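Local structure of protein YiiM (Escherichia coli, 1O65) at residues Asp103-Tyr111 and Asn150-Tyr158. The protein is of unknown function but carries a MOSC domain, of a family generally linked to molybdenum binding and oxidoreductase activity. Residues are numbered along the deposited sequence; the frame is centred on the assembly and turned at random.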
ATOM      1  N   ASP A 103      -2.623  10.954   7.887  1.00 28.05           N
ATOM      2  CA  ASP A 103      -1.902  10.899   9.144  1.00 27.83           C
ATOM      3  C   ASP A 103      -2.646   9.826   9.984  1.00 26.89           C
ATOM      4  O   ASP A 103      -3.820   9.601   9.670  1.00 27.75           O
ATOM      5  CB  ASP A 103      -1.959  12.166   9.968  1.00 32.47           C
ATOM      6  CG  ASP A 103      -1.113  13.311   9.461  1.00 35.46           C
ATOM      7  OD1 ASP A 103       0.128  13.226   9.462  1.00 37.79           O
ATOM      8  OD2 ASP A 103      -1.753  14.318   9.084  1.00 35.77           O
ATOM      9  N   GLY A 104      -1.988   9.187  10.932  1.00 24.61           N
ATOM     10  CA  GLY A 104      -2.650   8.237  11.802  1.00 22.39           C
ATOM     11  C   GLY A 104      -2.722   6.816  11.313  1.00 24.18           C
ATOM     12  O   GLY A 104      -3.208   5.967  12.070  1.00 24.49           O
ATOM     13  N   LEU A 105      -2.348   6.503  10.070  1.00 23.65           N
ATOM     14  CA  LEU A 105      -2.412   5.144   9.550  1.00 23.91           C
ATOM     15  C   LEU A 105      -1.046   4.695   9.054  1.00 24.90           C
ATOM     16  O   LEU A 105      -0.462   5.302   8.138  1.00 26.05           O
ATOM     17  CB  LEU A 105      -3.441   5.024   8.429  1.00 20.96           C
ATOM     18  CG  LEU A 105      -4.912   5.088   8.834  1.00 19.12           C
ATOM     19  CD1 LEU A 105      -5.812   5.117   7.610  1.00 18.35           C
ATOM     20  CD2 LEU A 105      -5.296   3.905   9.701  1.00 17.55           C
ATOM     21  N   THR A 106      -0.491   3.642   9.655  1.00 24.60           N
ATOM     22  CA  THR A 106       0.818   3.150   9.261  1.00 23.97           C
ATOM     23  C   THR A 106       0.801   1.643   9.055  1.00 24.51           C
ATOM     24  O   THR A 106      -0.194   0.957   9.301  1.00 23.14           O
ATOM     25  CB  THR A 106       1.911   3.469  10.304  1.00 26.39           C
ATOM     26  OG1 THR A 106       1.632   2.692  11.481  1.00 27.45           O
ATOM     27  CG2 THR A 106       1.993   4.938  10.685  1.00 25.53           C
ATOM     28  N   GLU A 107       1.939   1.075   8.605  1.00 23.13           N
ATOM     29  CA  GLU A 107       2.034  -0.362   8.420  1.00 22.84           C
ATOM     30  C   GLU A 107       1.764  -1.121   9.718  1.00 23.94           C
ATOM     31  O   GLU A 107       1.288  -2.273   9.668  1.00 24.09           O
ATOM     32  CB  GLU A 107       3.435  -0.761   7.901  1.00 19.06           C
ATOM     33  CG  GLU A 107       3.682  -0.213   6.491  1.00 20.05           C
ATOM     34  CD  GLU A 107       4.099   1.239   6.471  1.00 23.92           C
ATOM     35  OE1 GLU A 107       4.412   1.853   7.546  1.00 25.75           O
ATOM     36  OE2 GLU A 107       4.094   1.824   5.375  1.00 20.93           O
ATOM     37  N   SER A 108       2.113  -0.536  10.874  1.00 21.74           N
ATOM     38  CA  SER A 108       1.883  -1.213  12.134  1.00 22.90           C
ATOM     39  C   SER A 108       0.473  -1.106  12.664  1.00 21.55           C
ATOM     40  O   SER A 108       0.203  -1.847  13.625  1.00 23.37           O
ATOM     41  CB  SER A 108       2.907  -0.814  13.209  1.00 26.06           C
ATOM     42  OG  SER A 108       3.099   0.587  13.259  1.00 24.29           O
ATOM     43  N   ASN A 109      -0.411  -0.249  12.190  1.00 20.12           N
ATOM     44  CA  ASN A 109      -1.775  -0.281  12.732  1.00 22.31           C
ATOM     45  C   ASN A 109      -2.798  -0.514  11.609  1.00 23.71           C
ATOM     46  O   ASN A 109      -4.001  -0.305  11.802  1.00 24.64           O
ATOM     47  CB  ASN A 109      -2.114   0.928  13.582  1.00 17.01           C
ATOM     48  CG  ASN A 109      -2.243   2.202  12.813  1.00 18.84           C
ATOM     49  OD1 ASN A 109      -1.641   2.293  11.733  1.00 22.21           O
ATOM     50  ND2 ASN A 109      -3.001   3.194  13.293  1.00 18.92           N
ATOM     51  N   VAL A 110      -2.321  -0.809  10.404  1.00 21.98           N
ATOM     52  CA  VAL A 110      -3.230  -1.156   9.307  1.00 23.13           C
ATOM     53  C   VAL A 110      -3.099  -2.669   9.081  1.00 22.56           C
ATOM     54  O   VAL A 110      -1.982  -3.172   8.956  1.00 21.86           O
ATOM     55  CB  VAL A 110      -2.964  -0.343   8.045  1.00 24.24           C
ATOM     56  CG1 VAL A 110      -3.684  -0.874   6.815  1.00 23.89           C
ATOM     57  CG2 VAL A 110      -3.443   1.099   8.281  1.00 25.67           C
ATOM     58  N   TYR A 111      -4.210  -3.392   9.125  1.00 21.31           N
ATOM     59  CA  TYR A 111      -4.152  -4.840   8.958  1.00 21.41           C
ATOM     60  C   TYR A 111      -4.579  -5.305   7.569  1.00 21.22           C
ATOM     61  O   TYR A 111      -5.441  -4.703   6.911  1.00 19.31           O
ATOM     62  CB  TYR A 111      -5.036  -5.505  10.024  1.00 23.11           C
ATOM     63  CG  TYR A 111      -4.467  -5.447  11.435  1.00 27.00           C
ATOM     64  CD1 TYR A 111      -4.380  -4.228  12.097  1.00 26.66           C
ATOM     65  CD2 TYR A 111      -4.006  -6.582  12.093  1.00 28.24           C
ATOM     66  CE1 TYR A 111      -3.876  -4.132  13.367  1.00 28.39           C
ATOM     67  CE2 TYR A 111      -3.490  -6.485  13.381  1.00 30.60           C
ATOM     68  CZ  TYR A 111      -3.424  -5.257  14.008  1.00 30.76           C
ATOM     69  OH  TYR A 111      -2.901  -5.123  15.271  1.00 33.84           O
ATOM     70  N   ASN A 150      13.691  -2.232   3.111  1.00 23.14           N
ATOM     71  CA  ASN A 150      14.395  -2.509   4.354  1.00 26.31           C
ATOM     72  C   ASN A 150      13.734  -1.908   5.593  1.00 25.23           C
ATOM     73  O   ASN A 150      13.637  -2.534   6.634  1.00 24.47           O
ATOM     74  CB  ASN A 150      15.841  -2.000   4.281  1.00 29.87           C
ATOM     75  CG  ASN A 150      16.774  -2.801   3.411  1.00 32.51           C
ATOM     76  OD1 ASN A 150      16.442  -3.854   2.867  1.00 32.55           O
ATOM     77  ND2 ASN A 150      18.005  -2.299   3.235  1.00 32.10           N
ATOM     78  N   THR A 151      13.188  -0.696   5.505  1.00 26.42           N
ATOM     79  CA  THR A 151      12.590  -0.063   6.686  1.00 26.12           C
ATOM     80  C   THR A 151      11.141  -0.476   6.867  1.00 26.80           C
ATOM     81  O   THR A 151      10.513  -0.306   7.901  1.00 25.05           O
ATOM     82  CB  THR A 151      12.660   1.466   6.529  1.00 27.39           C
ATOM     83  OG1 THR A 151      11.942   1.838   5.321  1.00 24.15           O
ATOM     84  CG2 THR A 151      14.109   1.912   6.479  1.00 19.82           C
ATOM     85  N   GLY A 152      10.571  -0.995   5.769  1.00 27.72           N
ATOM     86  CA  GLY A 152       9.159  -1.412   5.821  1.00 27.21           C
ATOM     87  C   GLY A 152       8.258  -0.220   5.555  1.00 26.96           C
ATOM     88  O   GLY A 152       7.032  -0.363   5.597  1.00 28.16           O
ATOM     89  N   LYS A 153       8.821   0.939   5.230  1.00 25.83           N
ATOM     90  CA  LYS A 153       8.036   2.149   4.985  1.00 25.49           C
ATOM     91  C   LYS A 153       7.554   2.136   3.540  1.00 24.57           C
ATOM     92  O   LYS A 153       8.004   2.938   2.723  1.00 23.47           O
ATOM     93  CB  LYS A 153       8.887   3.394   5.274  1.00 22.69           C
ATOM     94  CG  LYS A 153       9.430   3.392   6.710  1.00 22.80           C
ATOM     95  CD  LYS A 153      10.308   4.624   6.943  1.00 23.30           C
ATOM     96  CE  LYS A 153      11.181   4.485   8.179  1.00 23.58           C
ATOM     97  NZ  LYS A 153      10.404   4.675   9.435  1.00 19.87           N
ATOM     98  N   VAL A 154       6.554   1.276   3.278  1.00 22.59           N
ATOM     99  CA  VAL A 154       6.138   1.077   1.887  1.00 21.96           C
ATOM    100  C   VAL A 154       4.718   1.489   1.598  1.00 22.44           C
ATOM    101  O   VAL A 154       4.410   1.822   0.443  1.00 22.37           O
ATOM    102  CB  VAL A 154       6.338  -0.403   1.513  1.00 21.09           C
ATOM    103  CG1 VAL A 154       7.777  -0.840   1.741  1.00 19.34           C
ATOM    104  CG2 VAL A 154       5.389  -1.298   2.335  1.00 18.64           C
ATOM    105  N   GLY A 155       3.857   1.593   2.619  1.00 20.26           N
ATOM    106  CA  GLY A 155       2.463   1.936   2.235  1.00 19.14           C
ATOM    107  C   GLY A 155       1.774   0.641   1.784  1.00 17.64           C
ATOM    108  O   GLY A 155       2.309  -0.445   1.960  1.00 17.51           O
ATOM    109  N   TRP A 156       0.556   0.741   1.286  1.00 17.98           N
ATOM    110  CA  TRP A 156      -0.207  -0.452   0.922  1.00 18.77           C
ATOM    111  C   TRP A 156      -1.219  -0.166  -0.177  1.00 18.97           C
ATOM    112  O   TRP A 156      -1.546   0.983  -0.448  1.00 17.91           O
ATOM    113  CB  TRP A 156      -0.946  -0.980   2.163  1.00 19.44           C
ATOM    114  CG  TRP A 156      -1.774   0.081   2.822  1.00 21.17           C
ATOM    115  CD1 TRP A 156      -3.067   0.412   2.540  1.00 22.05           C
ATOM    116  CD2 TRP A 156      -1.339   0.962   3.862  1.00 22.06           C
ATOM    117  NE1 TRP A 156      -3.470   1.431   3.370  1.00 22.81           N
ATOM    118  CE2 TRP A 156      -2.427   1.802   4.177  1.00 22.31           C
ATOM    119  CE3 TRP A 156      -0.132   1.135   4.555  1.00 23.69           C
ATOM    120  CZ2 TRP A 156      -2.342   2.804   5.143  1.00 22.30           C
ATOM    121  CZ3 TRP A 156      -0.048   2.134   5.510  1.00 24.11           C
ATOM    122  CH2 TRP A 156      -1.145   2.948   5.794  1.00 22.87           C
ATOM    123  N   LEU A 157      -1.771  -1.240  -0.775  1.00 18.61           N
ATOM    124  CA  LEU A 157      -2.721  -1.004  -1.869  1.00 18.01           C
ATOM    125  C   LEU A 157      -4.100  -1.448  -1.425  1.00 18.98           C
ATOM    126  O   LEU A 157      -4.184  -2.152  -0.414  1.00 19.27           O
ATOM    127  CB  LEU A 157      -2.299  -1.768  -3.120  1.00 15.27           C
ATOM    128  CG  LEU A 157      -0.868  -1.604  -3.607  1.00 20.72           C
ATOM    129  CD1 LEU A 157      -0.549  -2.480  -4.798  1.00 18.44           C
ATOM    130  CD2 LEU A 157      -0.603  -0.115  -3.935  1.00 22.91           C
ATOM    131  N   TYR A 158      -5.132  -1.061  -2.160  1.00 19.40           N
ATOM    132  CA  TYR A 158      -6.471  -1.511  -1.834  1.00 20.45           C
ATOM    133  C   TYR A 158      -7.170  -2.151  -3.051  1.00 20.82           C
ATOM    134  O   TYR A 158      -6.831  -1.809  -4.181  1.00 19.31           O
ATOM    135  CB  TYR A 158      -7.380  -0.355  -1.421  1.00 20.29           C
ATOM    136  CG  TYR A 158      -7.031   0.425  -0.195  1.00 20.92           C
ATOM    137  CD1 TYR A 158      -6.182   1.531  -0.275  1.00 22.99           C
ATOM    138  CD2 TYR A 158      -7.559   0.103   1.039  1.00 21.23           C
ATOM    139  CE1 TYR A 158      -5.874   2.282   0.844  1.00 23.19           C
ATOM    140  CE2 TYR A 158      -7.266   0.851   2.171  1.00 21.92           C
ATOM    141  CZ  TYR A 158      -6.419   1.921   2.065  1.00 21.79           C
ATOM    142  OH  TYR A 158      -6.095   2.692   3.152  1.00 23.40           O
TER
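Trp156 and Glu107 join the loop after strand 100-102 to the start of strand 156-160 inside the MOSC domain. From CB, Trp156 sends its indole toward the loop; CG lies between its own backbone N and carbonyl carbon (chi1 53°), a turn that lays the indole across Val110 at about a right angle. Val110 CG1 sits over one face, 4.1 Å from the centroid of the Trp156 five-membered ring, a CH-pi contact. In the same ring plane Trp156 NE1 donates to Tyr158 OH at 2.9 Å, and that hydroxyl also hydrogen-bonds with His71, whose ring stacks on the indole. Farther out, Trp156 CZ2 meets Val110 CG2 at 3.7 Å. At the tip, the ring edge at Trp156 CH2 meets Leu105 O, near the ring plane at 3.4 Å, while CZ3 lies against the Thr106-Glu107 peptide. A leucine in place of Trp156 would probably leave Val110 without its aromatic face and Tyr158 OH without the indole N-H. Beside the ring, Glu107 bends at chi2 (81°) and accepts a hydrogen bond from Gly155 N at 2.8 Å through the anti lone pair of OE2; Val154 N adds a weak bond to OE2 at 3.3 Å. Two backbone N-H groups, one weakly bonded, and hydrogen-bonded His76 NE2 thus converge on one oxygen of a buried carboxylate.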